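Local coordinates for pyruvate kinase (Pyrobaculum aerophilum, PDB 3QTG), which catalyses the last step of glycolysis, the transfer of a phosphoryl group from phosphoenolpyruvate to ADP that yields pyruvate and ATP, at residues 350-364 and 385-397. Sequence-based numbering, arbitrary orientation.
With SO4 (sulfate ion), chain C.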
loop_
_atom_site.group_PDB
_atom_site.type_symbol
_atom_site.label_atom_id
_atom_site.label_comp_id
_atom_site.label_asym_id
_atom_site.label_seq_id
_atom_site.Cartn_x
_atom_site.Cartn_y
_atom_site.Cartn_z
ATOM N N PRO A 350 -8.744 -8.899 11.009
ATOM C CA PRO A 350 -8.052 -10.156 11.299
ATOM C C PRO A 350 -6.914 -10.456 10.321
ATOM O O PRO A 350 -6.901 -9.933 9.190
ATOM C CB PRO A 350 -9.162 -11.206 11.175
ATOM C CG PRO A 350 -10.127 -10.617 10.244
ATOM C CD PRO A 350 -10.054 -9.115 10.374
ATOM N N GLN A 351 -5.952 -11.251 10.785
ATOM C CA GLN A 351 -4.980 -11.934 9.926
ATOM C C GLN A 351 -5.680 -12.510 8.678
ATOM O O GLN A 351 -6.684 -13.238 8.797
ATOM C CB GLN A 351 -4.300 -13.052 10.745
ATOM C CG GLN A 351 -3.464 -14.041 9.963
ATOM C CD GLN A 351 -2.090 -13.493 9.610
ATOM O OE1 GLN A 351 -1.288 -13.153 10.494
ATOM N NE2 GLN A 351 -1.804 -13.411 8.315
ATOM N N SER A 352 -5.164 -12.170 7.492
ATOM C CA SER A 352 -5.691 -12.712 6.232
ATOM C C SER A 352 -5.120 -14.105 5.989
ATOM O O SER A 352 -3.947 -14.347 6.264
ATOM C CB SER A 352 -5.328 -11.804 5.046
ATOM O OG SER A 352 -5.989 -12.217 3.844
ATOM N N PRO A 353 -5.939 -15.031 5.479
ATOM C CA PRO A 353 -5.342 -16.313 5.111
ATOM C C PRO A 353 -4.457 -16.240 3.860
ATOM O O PRO A 353 -4.649 -15.377 3.005
ATOM C CB PRO A 353 -6.548 -17.223 4.854
ATOM C CG PRO A 353 -7.691 -16.356 4.698
ATOM C CD PRO A 353 -7.392 -14.992 5.248
ATOM N N LEU A 354 -3.491 -17.147 3.786
ATOM C CA LEU A 354 -2.694 -17.379 2.593
ATOM C C LEU A 354 -3.575 -17.794 1.416
ATOM O O LEU A 354 -4.560 -18.530 1.584
ATOM C CB LEU A 354 -1.650 -18.475 2.857
ATOM C CG LEU A 354 -0.571 -18.107 3.879
ATOM C CD1 LEU A 354 0.377 -19.262 4.111
ATOM C CD2 LEU A 354 0.196 -16.868 3.404
ATOM N N LEU A 355 -3.218 -17.298 0.232
ATOM C CA LEU A 355 -3.898 -17.668 -1.006
ATOM C C LEU A 355 -3.091 -18.810 -1.596
ATOM O O LEU A 355 -1.930 -18.631 -1.971
ATOM C CB LEU A 355 -3.953 -16.480 -1.981
ATOM C CG LEU A 355 -4.710 -15.231 -1.522
ATOM C CD1 LEU A 355 -4.364 -14.027 -2.379
ATOM C CD2 LEU A 355 -6.214 -15.484 -1.524
ATOM N N GLN A 356 -3.691 -19.983 -1.667
ATOM C CA GLN A 356 -2.944 -21.143 -2.127
ATOM C C GLN A 356 -3.449 -21.700 -3.459
ATOM O O GLN A 356 -2.790 -22.536 -4.075
ATOM C CB GLN A 356 -2.862 -22.203 -1.029
ATOM C CG GLN A 356 -1.842 -21.799 0.065
ATOM C CD GLN A 356 -1.874 -22.688 1.295
ATOM O OE1 GLN A 356 -2.922 -22.856 1.931
ATOM N NE2 GLN A 356 -0.711 -23.250 1.654
ATOM N N ASN A 357 -4.602 -21.205 -3.914
ATOM C CA ASN A 357 -5.080 -21.529 -5.255
ATOM C C ASN A 357 -6.016 -20.479 -5.847
ATOM O O ASN A 357 -6.232 -19.406 -5.262
ATOM C CB ASN A 357 -5.703 -22.941 -5.303
ATOM C CG ASN A 357 -6.815 -23.127 -4.286
ATOM O OD1 ASN A 357 -7.713 -22.281 -4.149
ATOM N ND2 ASN A 357 -6.762 -24.242 -3.559
ATOM N N SER A 358 -6.554 -20.807 -7.014
ATOM C CA SER A 358 -7.468 -19.956 -7.749
ATOM C C SER A 358 -8.781 -19.786 -7.013
ATOM O O SER A 358 -9.386 -18.726 -7.056
ATOM C CB SER A 358 -7.753 -20.570 -9.120
ATOM O OG SER A 358 -7.003 -19.891 -10.089
ATOM N N ARG A 359 -9.234 -20.851 -6.374
ATOM C CA ARG A 359 -10.485 -20.807 -5.636
ATOM C C ARG A 359 -10.413 -19.840 -4.462
ATOM O O ARG A 359 -11.399 -19.160 -4.164
ATOM C CB ARG A 359 -10.910 -22.205 -5.204
ATOM C CG ARG A 359 -11.409 -23.056 -6.364
ATOM C CD ARG A 359 -11.681 -24.498 -5.931
ATOM N NE ARG A 359 -10.421 -25.203 -5.709
ATOM C CZ ARG A 359 -10.240 -26.181 -4.822
ATOM N NH1 ARG A 359 -11.246 -26.611 -4.069
ATOM N NH2 ARG A 359 -9.042 -26.750 -4.700
ATOM N N ASP A 360 -9.242 -19.773 -3.826
ATOM C CA ASP A 360 -8.967 -18.803 -2.763
ATOM C C ASP A 360 -9.084 -17.378 -3.289
ATOM O O ASP A 360 -9.739 -16.563 -2.659
ATOM C CB ASP A 360 -7.570 -19.005 -2.157
ATOM C CG ASP A 360 -7.499 -20.187 -1.162
ATOM O OD1 ASP A 360 -8.550 -20.745 -0.729
ATOM O OD2 ASP A 360 -6.350 -20.555 -0.817
ATOM N N ARG A 361 -8.445 -17.087 -4.431
ATOM C CA ARG A 361 -8.513 -15.759 -5.061
ATOM C C ARG A 361 -9.959 -15.416 -5.399
ATOM O O ARG A 361 -10.393 -14.319 -5.121
ATOM C CB ARG A 361 -7.616 -15.658 -6.304
ATOM C CG ARG A 361 -6.203 -16.136 -6.039
ATOM C CD ARG A 361 -5.208 -15.839 -7.176
ATOM N NE ARG A 361 -3.861 -16.199 -6.741
ATOM C CZ ARG A 361 -3.001 -15.344 -6.187
ATOM N NH1 ARG A 361 -3.334 -14.058 -6.018
ATOM N NH2 ARG A 361 -1.801 -15.779 -5.803
ATOM N N PHE A 362 -10.713 -16.372 -5.942
ATOM C CA PHE A 362 -12.147 -16.168 -6.211
ATOM C C PHE A 362 -12.910 -15.762 -4.942
ATOM O O PHE A 362 -13.635 -14.750 -4.942
ATOM C CB PHE A 362 -12.772 -17.432 -6.823
ATOM C CG PHE A 362 -14.277 -17.358 -7.028
ATOM C CD1 PHE A 362 -14.812 -16.696 -8.123
ATOM C CD2 PHE A 362 -15.144 -17.981 -6.138
ATOM C CE1 PHE A 362 -16.184 -16.651 -8.332
ATOM C CE2 PHE A 362 -16.511 -17.947 -6.322
ATOM C CZ PHE A 362 -17.043 -17.271 -7.433
ATOM N N ALA A 363 -12.741 -16.539 -3.865
ATOM C CA ALA A 363 -13.496 -16.307 -2.612
ATOM C C ALA A 363 -13.137 -14.968 -1.941
ATOM O O ALA A 363 -14.016 -14.212 -1.540
ATOM C CB ALA A 363 -13.336 -17.477 -1.645
ATOM N N LYS A 364 -11.847 -14.670 -1.866
ATOM C CA LYS A 364 -11.359 -13.370 -1.400
ATOM C C LYS A 364 -11.973 -12.206 -2.198
ATOM O O LYS A 364 -12.442 -11.233 -1.608
ATOM C CB LYS A 364 -9.831 -13.310 -1.508
ATOM C CG LYS A 364 -9.228 -12.048 -0.956
ATOM C CD LYS A 364 -7.733 -12.184 -0.844
ATOM C CE LYS A 364 -7.074 -10.899 -0.343
ATOM N NZ LYS A 364 -6.962 -9.896 -1.477
ATOM N N THR A 385 -17.771 -26.789 1.338
ATOM C CA THR A 385 -16.427 -26.353 0.894
ATOM C C THR A 385 -16.302 -24.836 0.555
ATOM O O THR A 385 -15.418 -24.146 1.063
ATOM C CB THR A 385 -15.946 -27.204 -0.292
ATOM O OG1 THR A 385 -16.135 -28.602 0.011
ATOM C CG2 THR A 385 -14.457 -26.941 -0.607
ATOM N N LEU A 386 -17.188 -24.314 -0.285
ATOM C CA LEU A 386 -17.097 -22.913 -0.656
ATOM C C LEU A 386 -17.490 -22.041 0.528
ATOM O O LEU A 386 -16.898 -20.965 0.732
ATOM C CB LEU A 386 -17.949 -22.587 -1.890
ATOM C CG LEU A 386 -17.856 -21.146 -2.436
ATOM C CD1 LEU A 386 -16.416 -20.719 -2.804
ATOM C CD2 LEU A 386 -18.811 -20.957 -3.625
ATOM N N ALA A 387 -18.468 -22.504 1.312
ATOM C CA ALA A 387 -18.952 -21.730 2.463
ATOM C C ALA A 387 -17.818 -21.471 3.437
ATOM O O ALA A 387 -17.599 -20.335 3.857
ATOM C CB ALA A 387 -20.100 -22.454 3.161
ATOM N N ARG A 388 -17.093 -22.533 3.787
ATOM C CA ARG A 388 -15.853 -22.422 4.568
ATOM C C ARG A 388 -14.759 -21.553 3.925
ATOM O O ARG A 388 -14.076 -20.798 4.622
ATOM C CB ARG A 388 -15.288 -23.811 4.875
ATOM C CG ARG A 388 -16.064 -24.553 5.975
ATOM C CD ARG A 388 -15.525 -25.986 6.140
ATOM N NE ARG A 388 -16.485 -26.849 6.831
ATOM C CZ ARG A 388 -16.431 -27.100 8.136
ATOM N NH1 ARG A 388 -15.457 -26.566 8.879
ATOM N NH2 ARG A 388 -17.335 -27.894 8.703
ATOM N N ARG A 389 -14.568 -21.670 2.615
ATOM C CA ARG A 389 -13.556 -20.850 1.971
ATOM C C ARG A 389 -13.922 -19.351 2.056
ATOM O O ARG A 389 -13.057 -18.510 2.210
ATOM C CB ARG A 389 -13.313 -21.292 0.532
ATOM C CG ARG A 389 -12.144 -20.561 -0.139
ATOM C CD ARG A 389 -11.974 -20.945 -1.607
ATOM N NE ARG A 389 -12.142 -22.376 -1.824
ATOM C CZ ARG A 389 -11.204 -23.293 -1.627
ATOM N NH1 ARG A 389 -11.492 -24.580 -1.838
ATOM N NH2 ARG A 389 -9.987 -22.940 -1.215
ATOM N N ILE A 390 -15.203 -19.031 1.974
ATOM C CA ILE A 390 -15.653 -17.650 2.130
ATOM C C ILE A 390 -15.422 -17.175 3.556
ATOM O O ILE A 390 -14.874 -16.085 3.758
ATOM C CB ILE A 390 -17.146 -17.451 1.704
ATOM C CG1 ILE A 390 -17.243 -17.359 0.171
ATOM C CG2 ILE A 390 -17.735 -16.178 2.340
ATOM C CD1 ILE A 390 -18.567 -17.798 -0.376
ATOM N N ALA A 391 -15.836 -17.996 4.526
ATOM C CA ALA A 391 -15.721 -17.651 5.949
ATOM C C ALA A 391 -14.314 -17.309 6.392
ATOM O O ALA A 391 -14.123 -16.429 7.240
ATOM C CB ALA A 391 -16.304 -18.758 6.840
ATOM N N LYS A 392 -13.322 -17.996 5.834
ATOM C CA LYS A 392 -11.947 -17.804 6.324
ATOM C C LYS A 392 -11.418 -16.428 5.989
ATOM O O LYS A 392 -10.443 -15.990 6.591
ATOM C CB LYS A 392 -10.992 -18.885 5.820
ATOM C CG LYS A 392 -10.618 -18.783 4.368
ATOM C CD LYS A 392 -9.861 -20.019 3.927
ATOM C CE LYS A 392 -9.151 -19.728 2.623
ATOM N NZ LYS A 392 -8.494 -20.939 2.117
ATOM N N PHE A 393 -12.055 -15.752 5.023
ATOM C CA PHE A 393 -11.659 -14.385 4.690
ATOM C C PHE A 393 -12.419 -13.390 5.521
ATOM O O PHE A 393 -12.297 -12.202 5.290
ATOM C CB PHE A 393 -11.802 -14.087 3.183
ATOM C CG PHE A 393 -10.840 -14.874 2.334
ATOM C CD1 PHE A 393 -9.502 -14.499 2.244
ATOM C CD2 PHE A 393 -11.267 -16.014 1.662
ATOM C CE1 PHE A 393 -8.610 -15.247 1.469
ATOM C CE2 PHE A 393 -10.399 -16.746 0.891
ATOM C CZ PHE A 393 -9.064 -16.352 0.791
ATOM N N ARG A 394 -13.211 -13.877 6.483
ATOM C CA ARG A 394 -13.806 -13.017 7.513
ATOM C C ARG A 394 -14.746 -11.928 6.958
ATOM O O ARG A 394 -14.563 -10.728 7.220
ATOM C CB ARG A 394 -12.721 -12.434 8.442
ATOM C CG ARG A 394 -12.011 -13.502 9.331
ATOM C CD ARG A 394 -13.023 -14.216 10.213
ATOM N NE ARG A 394 -12.476 -15.148 11.216
ATOM C CZ ARG A 394 -12.415 -16.460 11.053
ATOM N NH1 ARG A 394 -12.818 -16.966 9.905
ATOM N NH2 ARG A 394 -11.942 -17.267 12.027
ATOM N N PRO A 395 -15.788 -12.352 6.213
ATOM C CA PRO A 395 -16.819 -11.365 5.806
ATOM C C PRO A 395 -17.456 -10.761 7.055
ATOM O O PRO A 395 -17.551 -11.446 8.087
ATOM C CB PRO A 395 -17.838 -12.215 5.051
ATOM C CG PRO A 395 -17.571 -13.679 5.600
ATOM C CD PRO A 395 -16.107 -13.722 5.772
ATOM N N ARG A 396 -17.894 -9.507 6.973
ATOM C CA ARG A 396 -18.234 -8.742 8.160
ATOM C C ARG A 396 -19.720 -8.776 8.456
ATOM O O ARG A 396 -20.202 -8.078 9.354
ATOM C CB ARG A 396 -17.772 -7.281 8.013
ATOM C CG ARG A 396 -16.293 -7.043 8.212
ATOM C CD ARG A 396 -15.924 -7.333 9.639
ATOM N NE ARG A 396 -14.807 -6.506 10.104
ATOM C CZ ARG A 396 -13.553 -6.936 10.208
ATOM N NH1 ARG A 396 -13.247 -8.191 9.874
ATOM N NH2 ARG A 396 -12.614 -6.110 10.648
ATOM N N GLY A 397 -20.454 -9.564 7.688
ATOM C CA GLY A 397 -21.887 -9.732 7.905
ATOM C C GLY A 397 -22.197 -11.202 7.789
ATOM O O GLY A 397 -21.336 -11.996 7.368
HETATM S S SO4 C . -19.349 -27.156 -2.263
HETATM O O1 SO4 C . -20.646 -27.312 -2.882
HETATM O O2 SO4 C . -19.212 -28.174 -1.213
HETATM O O3 SO4 C . -19.221 -25.830 -1.660
HETATM O O4 SO4 C . -18.250 -27.316 -3.217
HETATM O O HOH W 1 -9.150 -13.556 7.620
HETATM O O HOH W 2 -5.542 -20.330 3.501
#
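A single carboxylate oxygen, Asp360 OD1, is gripped by two cations from opposite faces of its plane: Arg389 NH2 at 2.7 Å and Lys392 NZ at 2.9 Å. The other oxygen, OD2, accepts a hydrogen bond from the backbone N of Gln356 through its anti lone pair, and the three bonds together probably hold the carboxylate's rotation. Aspartate's short side chain keeps the carboxylate close to the start of helix 358-364, between that N-H and the long chains reaching in from segment 385-397. Arg389, bent at chi3 (-42°), lays one guanidinium face over Arg359 CB; its NH1 nevertheless lies 3.0 Å from Arg359 NH1, a like-charge approach that the carboxylate probably offsets. A leucine in place of Arg389 would probably leave Asp360 with Lys392 as its sole cation across this contact. Farther along, the Phe393 ring is sandwiched between Pro353 CG, 3.5 Å from its CE1, and Lys364, whose CB makes a CH-pi contact over the opposite face. Ala363, small enough for close helix approach, sets its CB 3.6 Å from Arg389 CG. The axes of segments 358-364 and 385-391 cross at -64°, a helix pair flanked by the loop entering helix 358-373 in pyruvate kinase's C-terminal alpha/beta domain.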